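Local coordinates for protein oxalate biosynthetic component 1 (PDB 5IKY) that produces oxalate in quorum sensing-dependent oxalogenesis as a bifunctional enzyme with serine hydrolase and additional lyase activity, at residues Val375-Val380 / Cys446-Leu451; Ala311-Gly316 / Pro347-Phe352; Glu53-Gly58 / Leu160-Val165; Lys423-Ala428 / Gln457-Asp462. One frame throughout, in Å; residues are numbered along the deposited sequence.

Contact 1: residues Val375-Val380 / Cys446-Leu451; sequences VLFMLV and CKISLL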
loop_
_atom_site.group_PDB
_atom_site.type_symbol
_atom_site.label_atom_id
_atom_site.label_comp_id
_atom_site.label_asym_id
_atom_site.label_seq_id
_atom_site.Cartn_x
_atom_site.Cartn_y
_atom_site.Cartn_z
ATOM N N VAL A 375 -26.471 -0.679 6.061
ATOM C CA VAL A 375 -26.891 -0.903 4.688
ATOM C C VAL A 375 -26.160 0.076 3.783
ATOM O O VAL A 375 -26.079 1.265 4.081
ATOM C CB VAL A 375 -28.423 -0.744 4.538
ATOM C CG1 VAL A 375 -28.864 -1.030 3.112
ATOM C CG2 VAL A 375 -29.132 -1.673 5.498
ATOM N N LEU A 376 -25.617 -0.428 2.680
ATOM C CA LEU A 376 -24.788 0.389 1.801
ATOM C C LEU A 376 -25.558 0.879 0.582
ATOM O O LEU A 376 -26.198 0.090 -0.113
ATOM C CB LEU A 376 -23.561 -0.403 1.356
ATOM C CG LEU A 376 -22.793 -1.101 2.476
ATOM C CD1 LEU A 376 -21.678 -1.949 1.900
ATOM C CD2 LEU A 376 -22.249 -0.078 3.459
ATOM N N PHE A 377 -25.485 2.179 0.313
ATOM C CA PHE A 377 -26.198 2.753 -0.821
ATOM C C PHE A 377 -25.273 3.480 -1.787
ATOM O O PHE A 377 -24.344 4.175 -1.379
ATOM C CB PHE A 377 -27.292 3.707 -0.341
ATOM C CG PHE A 377 -28.461 3.015 0.292
ATOM C CD1 PHE A 377 -29.463 2.470 -0.491
ATOM C CD2 PHE A 377 -28.557 2.904 1.668
ATOM C CE1 PHE A 377 -30.544 1.830 0.087
ATOM C CE2 PHE A 377 -29.633 2.267 2.252
ATOM C CZ PHE A 377 -30.628 1.728 1.461
ATOM N N MET A 378 -25.557 3.310 -3.075
ATOM C CA MET A 378 -24.820 3.959 -4.149
ATOM C C MET A 378 -25.765 4.825 -4.979
ATOM O O MET A 378 -26.651 4.303 -5.658
ATOM C CB MET A 378 -24.146 2.914 -5.041
ATOM C CG MET A 378 -22.906 3.405 -5.757
ATOM S SD MET A 378 -21.748 4.163 -4.615
ATOM C CE MET A 378 -21.545 5.741 -5.413
ATOM N N LEU A 379 -25.586 6.140 -4.924
ATOM C CA LEU A 379 -26.432 7.043 -5.700
ATOM C C LEU A 379 -25.875 7.267 -7.098
ATOM O O LEU A 379 -24.885 7.976 -7.278
ATOM C CB LEU A 379 -26.596 8.389 -4.993
ATOM C CG LEU A 379 -27.330 8.400 -3.652
ATOM C CD1 LEU A 379 -27.551 9.834 -3.190
ATOM C CD2 LEU A 379 -28.648 7.647 -3.744
ATOM N N VAL A 380 -26.521 6.656 -8.085
ATOM C CA VAL A 380 -26.144 6.847 -9.479
ATOM C C VAL A 380 -26.806 8.109 -10.017
ATOM O O VAL A 380 -27.842 8.046 -10.678
ATOM C CB VAL A 380 -26.545 5.639 -10.340
ATOM C CG1 VAL A 380 -25.857 5.701 -11.692
ATOM C CG2 VAL A 380 -26.190 4.346 -9.622
ATOM N N CYS A 446 -27.123 3.174 7.927
ATOM C CA CYS A 446 -26.803 3.067 6.510
ATOM C C CYS A 446 -25.702 4.028 6.071
ATOM O O CYS A 446 -25.516 5.092 6.659
ATOM C CB CYS A 446 -28.055 3.308 5.662
ATOM S SG CYS A 446 -28.558 5.038 5.553
ATOM N N LYS A 447 -24.981 3.636 5.025
ATOM C CA LYS A 447 -23.973 4.487 4.399
ATOM C C LYS A 447 -24.416 4.849 2.991
ATOM O O LYS A 447 -24.911 3.997 2.254
ATOM C CB LYS A 447 -22.615 3.788 4.356
ATOM C CG LYS A 447 -22.058 3.411 5.716
ATOM C CD LYS A 447 -21.665 4.645 6.500
ATOM C CE LYS A 447 -21.092 4.272 7.854
ATOM N NZ LYS A 447 -20.627 5.473 8.601
ATOM N N ILE A 448 -24.242 6.114 2.618
ATOM C CA ILE A 448 -24.634 6.574 1.292
ATOM C C ILE A 448 -23.465 7.215 0.556
ATOM O O ILE A 448 -22.835 8.143 1.066
ATOM C CB ILE A 448 -25.790 7.584 1.364
ATOM C CG1 ILE A 448 -27.003 6.962 2.060
ATOM C CG2 ILE A 448 -26.164 8.068 -0.028
ATOM C CD1 ILE A 448 -28.125 7.944 2.313
ATOM N N SER A 449 -23.179 6.717 -0.643
ATOM C CA SER A 449 -22.114 7.275 -1.467
ATOM C C SER A 449 -22.664 7.884 -2.754
ATOM O O SER A 449 -23.796 7.610 -3.155
ATOM C CB SER A 449 -21.070 6.206 -1.797
ATOM O OG SER A 449 -20.447 5.726 -0.618
ATOM N N LEU A 450 -21.845 8.709 -3.401
ATOM C CA LEU A 450 -22.255 9.411 -4.610
ATOM C C LEU A 450 -21.303 9.165 -5.775
ATOM O O LEU A 450 -20.084 9.149 -5.602
ATOM C CB LEU A 450 -22.345 10.913 -4.337
ATOM C CG LEU A 450 -22.613 11.835 -5.528
ATOM C CD1 LEU A 450 -24.024 11.628 -6.046
ATOM C CD2 LEU A 450 -22.382 13.289 -5.150
ATOM N N LEU A 451 -21.866 8.970 -6.963
ATOM C CA LEU A 451 -21.071 8.968 -8.183
ATOM C C LEU A 451 -21.679 9.952 -9.178
ATOM O O LEU A 451 -22.884 10.196 -9.168
ATOM C CB LEU A 451 -20.981 7.559 -8.785
ATOM C CG LEU A 451 -22.159 6.949 -9.552
ATOM C CD1 LEU A 451 -22.125 7.324 -11.031
ATOM C CD2 LEU A 451 -22.147 5.441 -9.395
HETATM O O HOH W 1 -21.976 3.041 -0.120
#
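F377 and L379 each use both their N-H and their C=O to hold strand 446-451, joining two neighbouring parallel strands of the TIM barrel. The backbone bonds follow the parallel pattern: F377 N reaches K447 O at 2.7 Å, S449 N returns to F377 O, L379 N goes to S449 O, and L451 N closes on L379 O, a longer bond of 3.2 Å. K447 N to V375 O begins the series.

Apolar packing is split by the sheet. On the outer side, with helix 418-442 behind it, the CB of C446 lies in the plane of the F377 ring at its edge, 3.9 Å from CE2, and the CG of L379 meets the CG2 of I448 at 3.8 Å. On the inner side M378 starts with CG anti to its N (chi1 -154°) and then bends at chi2 (52°), which carries the thioether across to the other strand: SD sits 3.5 Å from the CB of S449, and CE packs against the CB of L451.

Polar contacts inside the barrel include a water. It donates to F377 O at 2.9 Å, a carbonyl that already accepts from S449 N, and lies 3.1 Å from S449 OG as its hydrogen-bond partner.

Contact 2: residues Ala311-Gly316 / Pro347-Phe352; sequences ASFSPG and PEIEVF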
loop_
_atom_site.group_PDB
_atom_site.type_symbol
_atom_site.label_atom_id
_atom_site.label_comp_id
_atom_site.label_asym_id
_atom_site.label_seq_id
_atom_site.Cartn_x
_atom_site.Cartn_y
_atom_site.Cartn_z
ATOM N N ALA A 311 -21.392 -6.847 -3.072
ATOM C CA ALA A 311 -21.840 -7.083 -4.441
ATOM C C ALA A 311 -23.020 -6.174 -4.798
ATOM O O ALA A 311 -23.848 -5.850 -3.946
ATOM C CB ALA A 311 -22.215 -8.545 -4.635
ATOM N N SER A 312 -23.087 -5.769 -6.062
ATOM C CA SER A 312 -24.139 -4.878 -6.537
ATOM C C SER A 312 -25.522 -5.502 -6.398
ATOM O O SER A 312 -25.703 -6.706 -6.578
ATOM C CB SER A 312 -23.888 -4.489 -7.996
ATOM O OG SER A 312 -22.789 -3.605 -8.092
ATOM N N PHE A 313 -26.500 -4.661 -6.081
ATOM C CA PHE A 313 -27.859 -5.111 -5.836
ATOM C C PHE A 313 -28.832 -3.985 -6.174
ATOM O O PHE A 313 -28.779 -2.913 -5.575
ATOM C CB PHE A 313 -28.015 -5.549 -4.375
ATOM C CG PHE A 313 -29.322 -6.229 -4.071
ATOM C CD1 PHE A 313 -29.488 -7.583 -4.317
ATOM C CD2 PHE A 313 -30.379 -5.516 -3.526
ATOM C CE1 PHE A 313 -30.687 -8.213 -4.031
ATOM C CE2 PHE A 313 -31.581 -6.142 -3.238
ATOM C CZ PHE A 313 -31.734 -7.492 -3.492
ATOM N N SER A 314 -29.707 -4.221 -7.147
ATOM C CA SER A 314 -30.696 -3.219 -7.535
ATOM C C SER A 314 -32.113 -3.771 -7.421
ATOM O O SER A 314 -32.547 -4.561 -8.256
ATOM C CB SER A 314 -30.436 -2.726 -8.959
ATOM O OG SER A 314 -29.215 -2.009 -9.033
ATOM N N PRO A 315 -32.841 -3.355 -6.376
ATOM C CA PRO A 315 -34.206 -3.847 -6.174
ATOM C C PRO A 315 -35.197 -3.202 -7.140
ATOM O O PRO A 315 -36.100 -2.482 -6.714
ATOM C CB PRO A 315 -34.505 -3.454 -4.725
ATOM C CG PRO A 315 -33.671 -2.237 -4.500
ATOM C CD PRO A 315 -32.417 -2.431 -5.310
ATOM N N GLY A 316 -35.017 -3.461 -8.431
ATOM C CA GLY A 316 -35.901 -2.934 -9.454
ATOM C C GLY A 316 -35.209 -2.858 -10.801
ATOM O O GLY A 316 -33.989 -3.004 -10.881
ATOM N N PRO A 347 -24.805 -6.666 0.332
ATOM C CA PRO A 347 -25.208 -5.985 -0.903
ATOM C C PRO A 347 -24.895 -4.494 -0.869
ATOM O O PRO A 347 -24.910 -3.889 0.201
ATOM C CB PRO A 347 -26.720 -6.219 -0.955
ATOM C CG PRO A 347 -27.119 -6.409 0.464
ATOM C CD PRO A 347 -25.962 -7.112 1.125
ATOM N N GLU A 348 -24.594 -3.916 -2.027
ATOM C CA GLU A 348 -24.578 -2.466 -2.160
ATOM C C GLU A 348 -25.700 -2.063 -3.089
ATOM O O GLU A 348 -25.720 -2.448 -4.260
ATOM C CB GLU A 348 -23.249 -1.949 -2.700
ATOM C CG GLU A 348 -23.145 -0.431 -2.683
ATOM C CD GLU A 348 -21.968 0.086 -3.487
ATOM O OE1 GLU A 348 -21.679 -0.486 -4.560
ATOM O OE2 GLU A 348 -21.327 1.061 -3.038
ATOM N N ILE A 349 -26.641 -1.292 -2.564
ATOM C CA ILE A 349 -27.794 -0.898 -3.351
ATOM C C ILE A 349 -27.402 0.155 -4.371
ATOM O O ILE A 349 -27.085 1.289 -4.016
ATOM C CB ILE A 349 -28.924 -0.352 -2.468
ATOM C CG1 ILE A 349 -29.028 -1.161 -1.170
ATOM C CG2 ILE A 349 -30.236 -0.346 -3.235
ATOM C CD1 ILE A 349 -29.321 -2.623 -1.379
ATOM N N GLU A 350 -27.411 -0.230 -5.641
ATOM C CA GLU A 350 -27.171 0.725 -6.710
ATOM C C GLU A 350 -28.470 1.467 -6.989
ATOM O O GLU A 350 -29.391 0.921 -7.595
ATOM C CB GLU A 350 -26.652 0.023 -7.963
ATOM C CG GLU A 350 -25.463 -0.891 -7.703
ATOM C CD GLU A 350 -24.387 -0.775 -8.766
ATOM O OE1 GLU A 350 -24.540 -1.391 -9.842
ATOM O OE2 GLU A 350 -23.381 -0.072 -8.522
ATOM N N VAL A 351 -28.551 2.705 -6.516
ATOM C CA VAL A 351 -29.765 3.494 -6.650
ATOM C C VAL A 351 -29.790 4.233 -7.987
ATOM O O VAL A 351 -29.308 5.360 -8.100
ATOM C CB VAL A 351 -29.901 4.496 -5.493
ATOM C CG1 VAL A 351 -31.207 5.258 -5.602
ATOM C CG2 VAL A 351 -29.824 3.763 -4.160
ATOM N N PHE A 352 -30.349 3.582 -9.002
ATOM C CA PHE A 352 -30.404 4.155 -10.340
ATOM C C PHE A 352 -31.577 5.112 -10.518
ATOM O O PHE A 352 -31.450 6.138 -11.187
ATOM C CB PHE A 352 -30.486 3.046 -11.391
ATOM C CG PHE A 352 -29.181 2.345 -11.638
ATOM C CD1 PHE A 352 -28.228 2.907 -12.473
ATOM C CD2 PHE A 352 -28.910 1.124 -11.047
ATOM C CE1 PHE A 352 -27.030 2.268 -12.707
ATOM C CE2 PHE A 352 -27.711 0.477 -11.283
ATOM C CZ PHE A 352 -26.770 1.051 -12.113
HETATM O O HOH W 2 -22.719 -2.423 -11.321
#
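F313 and P347 lie side by side and point the same way, their CB atoms 3.7 Å apart. I349 runs alongside the same residue further on, its CD1 3.8 Å from CD2 of F313, so both meet the ring from the same side, neither squarely on its face nor at its edge. CG of F313 is anti to the backbone N (chi1 -171°), which sends the ring outward to L333 and L337 of helix 330-343. P315 meets I349 differently: the two side chains cross at about a right angle, CD of the proline against CG2.

This is a pair of adjacent parallel strands in the TIM barrel, bonded through E348 N to A311 O (2.8 Å), F313 N to E348 O and E350 N to F313 O. On the inner side E348 is extended, its OE1 hydrogen-bonded to ND2 of N277, while E350 bends at chi2 (-138°) and brings its carboxylate beside S312, CD 3.3 Å from OG. The E350 side chain is about 4 Å from the bound magnesium, and a water donates to OE1 at 2.6 Å. Past the strand, S314 OG donates to E350 O in the carbonyl plane, on a lone pair (3.3 Å), and also lies in plane at the F352 ring edge.

Contact 3: residues Glu53-Gly58 / Leu160-Val165; sequences EAVPAG and LSPDFV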
loop_
_atom_site.group_PDB
_atom_site.type_symbol
_atom_site.label_atom_id
_atom_site.label_comp_id
_atom_site.label_asym_id
_atom_site.label_seq_id
_atom_site.Cartn_x
_atom_site.Cartn_y
_atom_site.Cartn_z
ATOM N N GLU A 53 -15.169 6.563 -38.173
ATOM C CA GLU A 53 -16.058 7.450 -38.912
ATOM C C GLU A 53 -15.447 7.872 -40.240
ATOM O O GLU A 53 -14.296 8.313 -40.290
ATOM C CB GLU A 53 -16.392 8.691 -38.081
ATOM C CG GLU A 53 -17.143 8.402 -36.792
ATOM C CD GLU A 53 -17.406 9.656 -35.978
ATOM O OE1 GLU A 53 -16.941 10.742 -36.389
ATOM O OE2 GLU A 53 -18.075 9.557 -34.927
ATOM N N ALA A 54 -16.216 7.731 -41.314
ATOM C CA ALA A 54 -15.786 8.213 -42.621
ATOM C C ALA A 54 -15.608 9.725 -42.560
ATOM O O ALA A 54 -16.386 10.425 -41.909
ATOM C CB ALA A 54 -16.786 7.828 -43.695
ATOM N N VAL A 55 -14.578 10.225 -43.227
ATOM C CA VAL A 55 -14.214 11.627 -43.099
ATOM C C VAL A 55 -13.612 12.140 -44.411
ATOM O O VAL A 55 -12.838 11.437 -45.063
ATOM C CB VAL A 55 -13.232 11.824 -41.906
ATOM C CG1 VAL A 55 -11.874 11.182 -42.186
ATOM C CG2 VAL A 55 -13.083 13.288 -41.552
ATOM N N PRO A 56 -14.002 13.356 -44.829
ATOM C CA PRO A 56 -13.472 13.927 -46.074
ATOM C C PRO A 56 -12.008 14.349 -45.965
ATOM O O PRO A 56 -11.416 14.279 -44.889
ATOM C CB PRO A 56 -14.367 15.150 -46.309
ATOM C CG PRO A 56 -14.883 15.506 -44.954
ATOM C CD PRO A 56 -15.063 14.198 -44.246
ATOM N N ALA A 57 -11.438 14.786 -47.081
ATOM C CA ALA A 57 -10.070 15.290 -47.096
ATOM C C ALA A 57 -9.965 16.573 -46.280
ATOM O O ALA A 57 -10.974 17.218 -45.988
ATOM C CB ALA A 57 -9.607 15.528 -48.523
ATOM N N GLY A 58 -8.741 16.940 -45.906
ATOM C CA GLY A 58 -8.519 18.166 -45.161
ATOM C C GLY A 58 -7.946 17.972 -43.770
ATOM O O GLY A 58 -7.586 18.943 -43.106
ATOM N N LEU A 160 -5.886 14.227 -37.013
ATOM C CA LEU A 160 -6.902 15.193 -36.617
ATOM C C LEU A 160 -7.843 15.457 -37.785
ATOM O O LEU A 160 -7.400 15.663 -38.914
ATOM C CB LEU A 160 -6.262 16.499 -36.140
ATOM C CG LEU A 160 -5.516 16.436 -34.806
ATOM C CD1 LEU A 160 -4.868 17.770 -34.481
ATOM C CD2 LEU A 160 -6.456 16.015 -33.697
ATOM N N SER A 161 -9.142 15.447 -37.504
ATOM C CA SER A 161 -10.162 15.633 -38.531
ATOM C C SER A 161 -10.079 17.007 -39.194
ATOM O O SER A 161 -9.536 17.947 -38.613
ATOM C CB SER A 161 -11.552 15.436 -37.925
ATOM O OG SER A 161 -11.822 16.430 -36.953
ATOM N N PRO A 162 -10.600 17.118 -40.429
ATOM C CA PRO A 162 -10.714 18.399 -41.135
ATOM C C PRO A 162 -11.336 19.467 -40.248
ATOM O O PRO A 162 -10.917 20.623 -40.280
ATOM C CB PRO A 162 -11.638 18.078 -42.313
ATOM C CG PRO A 162 -11.670 16.580 -42.430
ATOM C CD PRO A 162 -10.860 15.979 -41.321
ATOM N N ASP A 163 -12.326 19.060 -39.459
ATOM C CA ASP A 163 -13.006 19.953 -38.533
ATOM C C ASP A 163 -12.015 20.602 -37.569
ATOM O O ASP A 163 -12.101 21.798 -37.288
ATOM C CB ASP A 163 -14.082 19.188 -37.760
ATOM C CG ASP A 163 -15.193 20.087 -37.263
ATOM O OD1 ASP A 163 -16.165 20.301 -38.018
ATOM O OD2 ASP A 163 -15.097 20.574 -36.117
ATOM N N PHE A 164 -11.071 19.807 -37.073
ATOM C CA PHE A 164 -10.004 20.325 -36.220
ATOM C C PHE A 164 -9.128 21.319 -36.972
ATOM O O PHE A 164 -8.798 22.387 -36.456
ATOM C CB PHE A 164 -9.137 19.183 -35.680
ATOM C CG PHE A 164 -9.624 18.609 -34.380
ATOM C CD1 PHE A 164 -9.388 19.272 -33.187
ATOM C CD2 PHE A 164 -10.300 17.401 -34.348
ATOM C CE1 PHE A 164 -9.829 18.749 -31.987
ATOM C CE2 PHE A 164 -10.742 16.871 -33.151
ATOM C CZ PHE A 164 -10.506 17.548 -31.969
ATOM N N VAL A 165 -8.756 20.957 -38.196
ATOM C CA VAL A 165 -7.837 21.756 -38.998
ATOM C C VAL A 165 -8.420 23.124 -39.348
ATOM O O VAL A 165 -7.728 24.140 -39.259
ATOM C CB VAL A 165 -7.452 21.018 -40.295
ATOM C CG1 VAL A 165 -6.428 21.820 -41.077
ATOM C CG2 VAL A 165 -6.915 19.630 -39.969
#
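P162 is met by V55 on one side of its ring, by G58 on the other, and by the P56 carbonyl oxygen beside CG; it has the most surface buried here. It is the first residue of helix 162-172, directly after the N-cap residue S161, and the contact sets this helix start against the chain that leaves strand 53-55, an outermost strand of a three-stranded antiparallel sheet in the N-terminal domain. The proline ring is approached at several atoms. CD takes the CG2 methyl of V55 at 3.5 Å, a close apolar contact in which the two side chains meet at a slant, and CG lies 3.4 Å from the carbonyl oxygen of P56.

G58 comes second in buried surface, and it touches through its backbone. With a positive phi (117°) it passes beside the helix start, its CA 4.6 Å from the CA of P162. The G58 backbone is also hydrogen-bonded to that of C187.

V55, the third, has CG2 anti to its backbone N, which turns that methyl toward the proline; W192 of the neighbouring strand 190-192 touches both V55 and S161. S161 caps the helix only loosely, its OG accepting from F164 N in a weak bond of 3.5 Å. One turn on from S161, V165 presents its CG2 methyl to the carbonyl oxygen of G58, 3.3 Å away.

Contact 4: residues Lys423-Ala428 / Gln457-Asp462; sequences KAVELA and QALLVD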
loop_
_atom_site.group_PDB
_atom_site.type_symbol
_atom_site.label_atom_id
_atom_site.label_comp_id
_atom_site.label_asym_id
_atom_site.label_seq_id
_atom_site.Cartn_x
_atom_site.Cartn_y
_atom_site.Cartn_z
ATOM N N LYS A 423 -24.803 27.496 -8.404
ATOM C CA LYS A 423 -26.152 27.219 -8.882
ATOM C C LYS A 423 -26.266 25.766 -9.332
ATOM O O LYS A 423 -27.301 25.127 -9.144
ATOM C CB LYS A 423 -26.528 28.163 -10.028
ATOM N N ALA A 424 -25.192 25.247 -9.917
ATOM C CA ALA A 424 -25.154 23.852 -10.338
ATOM C C ALA A 424 -25.189 22.923 -9.128
ATOM O O ALA A 424 -25.866 21.894 -9.144
ATOM C CB ALA A 424 -23.916 23.583 -11.180
ATOM N N VAL A 425 -24.458 23.295 -8.082
ATOM C CA VAL A 425 -24.409 22.503 -6.858
ATOM C C VAL A 425 -25.765 22.491 -6.165
ATOM O O VAL A 425 -26.241 21.439 -5.732
ATOM C CB VAL A 425 -23.339 23.035 -5.882
ATOM C CG1 VAL A 425 -23.426 22.312 -4.546
ATOM C CG2 VAL A 425 -21.950 22.878 -6.482
ATOM N N GLU A 426 -26.388 23.662 -6.072
ATOM C CA GLU A 426 -27.696 23.787 -5.440
ATOM C C GLU A 426 -28.745 22.963 -6.179
ATOM O O GLU A 426 -29.569 22.293 -5.557
ATOM C CB GLU A 426 -28.125 25.254 -5.375
ATOM N N LEU A 427 -28.707 23.014 -7.508
ATOM C CA LEU A 427 -29.639 22.251 -8.333
ATOM C C LEU A 427 -29.497 20.753 -8.087
ATOM O O LEU A 427 -30.488 20.040 -7.943
ATOM C CB LEU A 427 -29.425 22.559 -9.817
ATOM C CG LEU A 427 -29.993 23.878 -10.345
ATOM C CD1 LEU A 427 -29.711 24.030 -11.835
ATOM C CD2 LEU A 427 -31.482 23.968 -10.067
ATOM N N ALA A 428 -28.254 20.285 -8.038
ATOM C CA ALA A 428 -27.976 18.868 -7.839
ATOM C C ALA A 428 -28.370 18.412 -6.436
ATOM O O ALA A 428 -28.977 17.353 -6.267
ATOM C CB ALA A 428 -26.505 18.580 -8.095
ATOM N N GLN A 457 -18.463 15.737 -12.524
ATOM C CA GLN A 457 -17.530 15.400 -11.448
ATOM C C GLN A 457 -16.951 16.640 -10.774
ATOM O O GLN A 457 -16.336 16.547 -9.711
ATOM C CB GLN A 457 -16.398 14.510 -11.972
ATOM C CG GLN A 457 -16.787 13.046 -12.079
ATOM C CD GLN A 457 -15.598 12.120 -12.213
ATOM O OE1 GLN A 457 -14.474 12.562 -12.445
ATOM N NE2 GLN A 457 -15.844 10.823 -12.064
ATOM N N ALA A 458 -17.158 17.799 -11.388
ATOM C CA ALA A 458 -16.788 19.061 -10.769
ATOM C C ALA A 458 -17.715 19.370 -9.595
ATOM O O ALA A 458 -17.408 20.214 -8.756
ATOM C CB ALA A 458 -16.828 20.186 -11.790
ATOM N N LEU A 459 -18.849 18.674 -9.542
ATOM C CA LEU A 459 -19.834 18.870 -8.482
ATOM C C LEU A 459 -19.704 17.820 -7.387
ATOM O O LEU A 459 -20.357 17.908 -6.348
ATOM C CB LEU A 459 -21.250 18.825 -9.052
ATOM C CG LEU A 459 -21.559 19.712 -10.255
ATOM C CD1 LEU A 459 -22.983 19.468 -10.712
ATOM C CD2 LEU A 459 -21.345 21.174 -9.904
ATOM N N LEU A 460 -18.853 16.831 -7.634
ATOM C CA LEU A 460 -18.758 15.646 -6.790
ATOM C C LEU A 460 -18.517 15.969 -5.317
ATOM O O LEU A 460 -19.279 15.543 -4.450
ATOM C CB LEU A 460 -17.650 14.734 -7.316
ATOM C CG LEU A 460 -17.801 13.235 -7.068
ATOM C CD1 LEU A 460 -19.252 12.807 -7.171
ATOM C CD2 LEU A 460 -16.951 12.467 -8.070
ATOM N N VAL A 461 -17.468 16.729 -5.034
ATOM C CA VAL A 461 -17.123 17.054 -3.654
ATOM C C VAL A 461 -18.158 17.970 -2.998
ATOM O O VAL A 461 -18.641 17.678 -1.904
ATOM C CB VAL A 461 -15.738 17.716 -3.567
ATOM C CG1 VAL A 461 -15.468 18.194 -2.153
ATOM C CG2 VAL A 461 -14.663 16.742 -4.017
ATOM N N ASP A 462 -18.502 19.065 -3.669
ATOM C CA ASP A 462 -19.425 20.052 -3.109
ATOM C C ASP A 462 -20.808 19.467 -2.824
ATOM O O ASP A 462 -21.411 19.766 -1.793
ATOM C CB ASP A 462 -19.557 21.258 -4.045
ATOM C CG ASP A 462 -18.321 22.145 -4.033
ATOM O OD1 ASP A 462 -17.702 22.289 -2.958
ATOM O OD2 ASP A 462 -17.969 22.699 -5.098
#
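V425 and L459 mark the closest backbone approach, with CA atoms 6.1 Å apart. Residues 423-428 form regular helix inside helix 418-442, with L427 N bonded to K423 O and A428 N to A424 O. Residues 457-462 lead into helix 460-466.

L459 reaches across to the helix. With CG anti to its carbonyl carbon (chi1 -51°), its two methyls are spread over the surface of helix 418-442: CD2 packs on the CB of A424 at 3.7 Å and on the CG2 of V425 at 3.9 Å, while CD1 reaches the CB of A428 at 4.5 Å. The two alanines, one helical turn apart, let the leucine come close to the backbone, and I409 and L413 of helix 403-415 touch it as well.

The packing joins helices of the outer layer of the TIM barrel: helix 418-442 precedes strand 446-451 in the chain, and helix 460-466 follows it. V425 also spans to D462, its CG2 3.8 Å from the aspartate CB, the side chains crossing at about a right angle. The D462 carboxylate is held at both oxygens, OD1 by a salt bridge to R511 and OD2 by a hydrogen bond from NE2 of H421, which belongs to helix 418-442 itself.

Overall arrangement
Three contacts belong to the TIM barrel. Contacts 2 and 1 are consecutive strand pairs of its sheet, centres about 9 Å apart, joined where strand 346-351 pairs with 375-380. Contact 4 lies in the outer helical layer, its centre about 17 Å from that of contact 1, and touches it where L460 packs on L450. The segments of contacts 1 and 4 alternate: 375-380, 423-428, 446-451, 457-462. Contact 3 comes first in the chain, in the N-terminal domain, its nearest atoms about 21 Å or more from the others. The magnesium, held by H227 and E477, lies at the C-terminal end of the barrel strands, about 4 Å from the E350 side chain and about 7 Å from that of L451.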